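Local atomic coordinates of glycerol dehydratase (Clostridium butyricum, PDB entry 1R9D), a protein that dehydrates glycerol without the help of vitamin B12, and belongs to the pyruvate formate lyase-like family of glycyl radical enzymes. Residues F204-S207 with V208-S211; G179-N182 with E183-Q187; E43-P46 with A47-R51. All blocks are in the same frame, centred on the assembly; numbering follows the deposited sequence.

Interaction 1 (F204-S207 with V208-S211); sequences FLNS and VIIS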
# COMPACT_ATOMS: atom_id res chain seq x y z
N PHE A 204 9.39 -1.14 -9.07
CA PHE A 204 10.26 -0.06 -8.63
C PHE A 204 11.45 0.12 -9.58
O PHE A 204 11.78 1.24 -9.97
CB PHE A 204 10.81 -0.32 -7.22
CG PHE A 204 11.86 0.66 -6.80
CD1 PHE A 204 11.52 1.97 -6.44
CD2 PHE A 204 13.21 0.32 -6.84
CE1 PHE A 204 12.50 2.91 -6.13
CE2 PHE A 204 14.20 1.26 -6.53
CZ PHE A 204 13.84 2.55 -6.18
N LEU A 205 12.09 -0.98 -9.95
CA LEU A 205 13.25 -0.89 -10.83
C LEU A 205 12.86 -0.35 -12.21
O LEU A 205 13.61 0.44 -12.80
CB LEU A 205 13.93 -2.25 -10.95
CG LEU A 205 14.65 -2.68 -9.66
CD1 LEU A 205 15.18 -4.10 -9.81
CD2 LEU A 205 15.78 -1.71 -9.35
N ASN A 206 11.71 -0.76 -12.72
CA ASN A 206 11.28 -0.25 -14.02
C ASN A 206 10.88 1.22 -13.93
O ASN A 206 10.94 1.95 -14.92
CB ASN A 206 10.12 -1.08 -14.57
CG ASN A 206 10.61 -2.34 -15.27
OD1 ASN A 206 11.38 -2.26 -16.22
ND2 ASN A 206 10.17 -3.49 -14.79
N SER A 207 10.49 1.66 -12.73
CA SER A 207 10.11 3.06 -12.53
C SER A 207 11.37 3.91 -12.51
O SER A 207 11.36 5.06 -12.94
CB SER A 207 9.35 3.22 -11.21
OG SER A 207 8.06 2.63 -11.30
N VAL A 208 12.46 3.34 -12.01
CA VAL A 208 13.74 4.04 -11.98
C VAL A 208 14.22 4.24 -13.42
O VAL A 208 14.74 5.29 -13.78
CB VAL A 208 14.81 3.23 -11.22
CG1 VAL A 208 16.20 3.81 -11.49
CG2 VAL A 208 14.52 3.26 -9.72
N ILE A 209 14.05 3.20 -14.23
CA ILE A 209 14.47 3.25 -15.63
C ILE A 209 13.69 4.31 -16.41
O ILE A 209 14.29 5.11 -17.14
CB ILE A 209 14.30 1.86 -16.29
CG1 ILE A 209 15.25 0.87 -15.62
CG2 ILE A 209 14.59 1.95 -17.79
CD1 ILE A 209 15.10 -0.57 -16.08
N ILE A 210 12.37 4.31 -16.25
CA ILE A 210 11.52 5.28 -16.92
C ILE A 210 11.93 6.70 -16.51
O ILE A 210 12.02 7.60 -17.35
CB ILE A 210 10.04 5.05 -16.56
CG1 ILE A 210 9.55 3.73 -17.17
CG2 ILE A 210 9.19 6.22 -17.04
CD1 ILE A 210 8.19 3.29 -16.69
N SER A 211 12.18 6.88 -15.22
CA SER A 211 12.55 8.19 -14.69
C SER A 211 13.88 8.70 -15.24
O SER A 211 13.99 9.87 -15.62
CB SER A 211 12.62 8.14 -13.16
OG SER A 211 11.35 7.85 -12.61
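The backbone carbonyl oxygen of S207 is gripped twice by one residue a helical turn further on: S211 N donates to S207 O at 3.0 Å, and the hydroxyl S211 OG donates to the same S207 O at 2.8 Å. The two donors reach it from opposite faces of the carbonyl plane, the hydroxyl tilted 26° from it. Chi1 of S211, -63°, swings OG to the side of its own backbone N, which brings the hydroxyl back over the preceding turn. Serine suits this buried place because the helix itself satisfies its hydroxyl. S207 does likewise, its OG bonding to the carbonyl of K203.

Next to these serines on the same face of helix 197-230, the contact turns apolar. V208 CG2 lies over one face of the F204 ring, offset toward the rim, in a CH-pi contact 4.0 Å from the centroid; its nearest ring atom, F204 CZ, is 3.7 Å away. With CG anti to the backbone N (chi1 172°), the ring of F204 is carried toward V208, whose slim, branched side chain offers a methyl to the face. The backbone beneath is bonded as well, V208 N to F204 O.

N206 and I209 run side by side, but the amide ND2 bonds to E202. The serine hydroxyls bond mainly within their own helix, and F204 and V208 bring no polar side-chain groups, so these four suit burial against helices 47-61 and 520-524.

Interaction 2 (G179-N182 with E183-Q187); sequences GIIN and EAKEQ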
# COMPACT_ATOMS: atom_id res chain seq x y z
N GLY A 179 24.34 5.00 -16.81
CA GLY A 179 24.94 4.11 -15.83
C GLY A 179 23.95 3.65 -14.78
O GLY A 179 23.98 2.50 -14.33
N ILE A 180 23.06 4.55 -14.38
CA ILE A 180 22.04 4.25 -13.39
C ILE A 180 21.03 3.28 -14.01
O ILE A 180 20.65 2.28 -13.39
CB ILE A 180 21.31 5.54 -12.94
CG1 ILE A 180 22.31 6.52 -12.34
CG2 ILE A 180 20.22 5.21 -11.93
CD1 ILE A 180 23.09 5.96 -11.14
N ILE A 181 20.61 3.58 -15.23
CA ILE A 181 19.67 2.72 -15.94
C ILE A 181 20.25 1.31 -16.05
O ILE A 181 19.55 0.33 -15.80
CB ILE A 181 19.38 3.25 -17.37
CG1 ILE A 181 18.65 4.59 -17.28
CG2 ILE A 181 18.55 2.23 -18.15
CD1 ILE A 181 18.39 5.25 -18.62
N ASN A 182 21.52 1.21 -16.40
CA ASN A 182 22.15 -0.10 -16.54
C ASN A 182 22.25 -0.86 -15.22
O ASN A 182 22.16 -2.08 -15.20
CB ASN A 182 23.53 0.01 -17.19
CG ASN A 182 23.44 0.42 -18.65
OD1 ASN A 182 22.48 0.07 -19.35
ND2 ASN A 182 24.44 1.15 -19.13
N GLU A 183 22.42 -0.13 -14.12
CA GLU A 183 22.49 -0.78 -12.82
C GLU A 183 21.11 -1.31 -12.46
O GLU A 183 20.98 -2.39 -11.87
CB GLU A 183 22.97 0.20 -11.74
CG GLU A 183 22.90 -0.37 -10.34
CD GLU A 183 23.72 0.41 -9.34
OE1 GLU A 183 23.64 1.66 -9.35
OE2 GLU A 183 24.44 -0.22 -8.53
N ALA A 184 20.08 -0.56 -12.83
CA ALA A 184 18.70 -0.97 -12.56
C ALA A 184 18.38 -2.22 -13.40
O ALA A 184 17.75 -3.16 -12.92
CB ALA A 184 17.74 0.15 -12.91
N LYS A 185 18.83 -2.23 -14.65
CA LYS A 185 18.58 -3.37 -15.53
C LYS A 185 19.33 -4.61 -15.05
O LYS A 185 18.81 -5.72 -15.15
CB LYS A 185 18.98 -3.04 -16.97
CG LYS A 185 18.00 -2.11 -17.68
CD LYS A 185 18.41 -1.87 -19.12
CE LYS A 185 17.38 -1.00 -19.85
NZ LYS A 185 17.80 -0.71 -21.25
N GLU A 186 20.54 -4.43 -14.53
CA GLU A 186 21.32 -5.55 -14.03
C GLU A 186 20.65 -6.15 -12.79
O GLU A 186 20.64 -7.37 -12.62
CB GLU A 186 22.74 -5.11 -13.66
CG GLU A 186 23.54 -4.55 -14.83
CD GLU A 186 24.95 -4.15 -14.43
OE1 GLU A 186 25.13 -3.57 -13.34
OE2 GLU A 186 25.89 -4.41 -15.22
N GLN A 187 20.10 -5.30 -11.94
CA GLN A 187 19.44 -5.77 -10.72
C GLN A 187 18.18 -6.54 -11.10
O GLN A 187 17.82 -7.53 -10.47
CB GLN A 187 19.07 -4.58 -9.82
CG GLN A 187 18.56 -4.97 -8.44
CD GLN A 187 19.60 -5.71 -7.62
OE1 GLN A 187 20.71 -5.22 -7.40
NE2 GLN A 187 19.25 -6.91 -7.15
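K185 lays the aliphatic part of its side chain alongside I181, both pointing the same way, with K185 CE 3.8 Å from I181 CG2. The lysine chain is extended beyond CG, and its first torsion (chi1 -74°) starts it beside the backbone N, so the methylenes leave past the carbonyl of I181: K185 CG stands 3.4 Å from I181 O. A long, flexible residue fits here, since its greasy stem can cover a buried isoleucine while the charged end travels on along an exposed flank.

The same carbonyl receives the backbone hydrogen bond from K185, with K185 N 2.9 Å from I181 O. One turn of regular alpha-helix is thereby closed, and its neighbours repeat the i to i+4 pattern: A184 N donates to I180 O at 3.0 Å, and E183 N to G179 O at 3.1 Å. This is the later half of helix 169-190, an amphipathic segment of the pyruvate formate lyase-like region. I180, I181 and A184 make up its buried side and pack on helix 197-230, where I180 and I181 meet C212 and A184 meets I209; the small side chain of A184 probably allows the close approach of I209. N182, K185 and E186 lie on the exposed side, as polar residues should.

E183 stands between these sides, its CB 3.5 Å from I180 O. Its chain runs outward from the helix, and the carboxylate atom OE1 forms a salt bridge with K171, earlier on the same helix.

Interaction 3 (E43-P46 with A47-R51); sequences EGQP and AILRR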
# COMPACT_ATOMS: atom_id res chain seq x y z
N GLU A 43 -4.53 5.86 -13.39
CA GLU A 43 -5.30 5.42 -12.22
C GLU A 43 -5.14 3.95 -11.84
O GLU A 43 -5.16 3.60 -10.66
CB GLU A 43 -6.79 5.72 -12.41
CG GLU A 43 -7.12 7.19 -12.63
CD GLU A 43 -7.15 8.00 -11.34
OE1 GLU A 43 -6.87 7.43 -10.26
OE2 GLU A 43 -7.45 9.21 -11.41
N GLY A 44 -4.99 3.08 -12.84
CA GLY A 44 -4.86 1.66 -12.57
C GLY A 44 -3.44 1.17 -12.34
O GLY A 44 -3.19 -0.03 -12.31
N GLN A 45 -2.53 2.11 -12.15
CA GLN A 45 -1.12 1.80 -11.96
C GLN A 45 -0.69 1.94 -10.49
O GLN A 45 -1.26 2.74 -9.75
CB GLN A 45 -0.29 2.77 -12.80
CG GLN A 45 1.01 2.21 -13.30
CD GLN A 45 0.81 1.18 -14.39
OE1 GLN A 45 1.41 0.12 -14.36
NE2 GLN A 45 -0.04 1.50 -15.36
N PRO A 46 0.31 1.16 -10.05
CA PRO A 46 0.80 1.23 -8.67
C PRO A 46 1.40 2.63 -8.48
O PRO A 46 1.89 3.22 -9.44
CB PRO A 46 1.88 0.15 -8.63
CG PRO A 46 1.43 -0.83 -9.65
CD PRO A 46 0.94 0.04 -10.78
N ALA A 47 1.38 3.14 -7.26
CA ALA A 47 1.91 4.48 -7.00
C ALA A 47 3.30 4.79 -7.56
O ALA A 47 3.52 5.87 -8.12
CB ALA A 47 1.88 4.77 -5.50
N ILE A 48 4.24 3.86 -7.43
CA ILE A 48 5.60 4.10 -7.91
C ILE A 48 5.66 4.34 -9.42
O ILE A 48 6.43 5.18 -9.90
CB ILE A 48 6.54 2.91 -7.52
CG1 ILE A 48 8.00 3.28 -7.81
CG2 ILE A 48 6.13 1.65 -8.28
CD1 ILE A 48 8.57 4.32 -6.87
N LEU A 49 4.84 3.61 -10.17
CA LEU A 49 4.82 3.76 -11.62
C LEU A 49 4.10 5.07 -11.99
O LEU A 49 4.47 5.73 -12.96
CB LEU A 49 4.14 2.54 -12.25
CG LEU A 49 4.72 1.97 -13.55
CD1 LEU A 49 6.24 1.89 -13.49
CD2 LEU A 49 4.14 0.57 -13.76
N ARG A 50 3.09 5.44 -11.22
CA ARG A 50 2.37 6.69 -11.47
C ARG A 50 3.35 7.86 -11.32
O ARG A 50 3.32 8.82 -12.09
CB ARG A 50 1.21 6.87 -10.49
CG ARG A 50 0.03 5.96 -10.76
CD ARG A 50 -1.26 6.78 -10.88
NE ARG A 50 -1.96 6.88 -9.62
CZ ARG A 50 -3.08 7.58 -9.44
NH1 ARG A 50 -3.63 8.25 -10.44
NH2 ARG A 50 -3.65 7.57 -8.25
N ARG A 51 4.22 7.76 -10.32
CA ARG A 51 5.22 8.79 -10.06
C ARG A 51 6.25 8.86 -11.19
O ARG A 51 6.68 9.95 -11.58
CB ARG A 51 5.93 8.53 -8.73
CG ARG A 51 5.06 8.70 -7.48
CD ARG A 51 4.58 10.14 -7.32
NE ARG A 51 5.67 11.09 -7.51
CZ ARG A 51 5.57 12.41 -7.35
NH1 ARG A 51 4.41 12.95 -6.98
NH2 ARG A 51 6.62 13.18 -7.57
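Helix 47-61 starts here, with P46 at its N-cap and the loop from E43 leading into it. P46 O accepts the first main-chain bond of the helix, from R50 N at 3.1 Å, with an N-H...O angle of 158°. A weak second one comes from L49 N to P46 O, also 3.1 Å. Proline suits the position: it has no N-H to offer, and its ring already holds phi near the value needed for the extended entry to the helix. Its CD lies 4.3 Å from L49 CB, a loose apolar touch.

R50 turns back over the loop. Bent at chi2 and chi3, its chain carries the guanidinium to E43, where R50 NH1 and E43 OE1 form a salt bridge at 3.3 Å. The carboxylate and guanidinium planes stand 48° apart, and E43 OE1 is nearest R50 NH1, with R50 NH2 farther off. The other carboxylate oxygen, E43 OE2, bonds to Y125, which helps to fix the acid; E43 CA lies over one face of the guanidinium. Nearer the helix, the methylene R50 CG rests 3.8 Å from Q45 CB, so the arginine stem packs on the glutamine while its head reaches further along the loop.

On the loop side the second subunit closes in, S137 of that subunit bonding to G44 O and its Y138 packing on P46. On the helix side, I48 and L49 lean on helix 197-230, and I48 and R51 on helix 520-524.

Interaction 1 is the middle member of the three. Its centre lies about 10 Å from that of interaction 2 and about 12 Å from that of interaction 3, whereas the last two are about 21 Å apart and do not touch. On one flank of helix 197-230, I209 CD1 packs 3.7 Å from K185 CG and L205 CD1 3.8 Å from Q187 CG, joining it to helix 169-190, which precedes it in the chain. On another flank, F204 CD1 meets I48 CD1 at 3.8 Å. All three lie roughly 30 Å from the chain's centre, in the helical periphery; interaction 3 alone also reaches the second subunit.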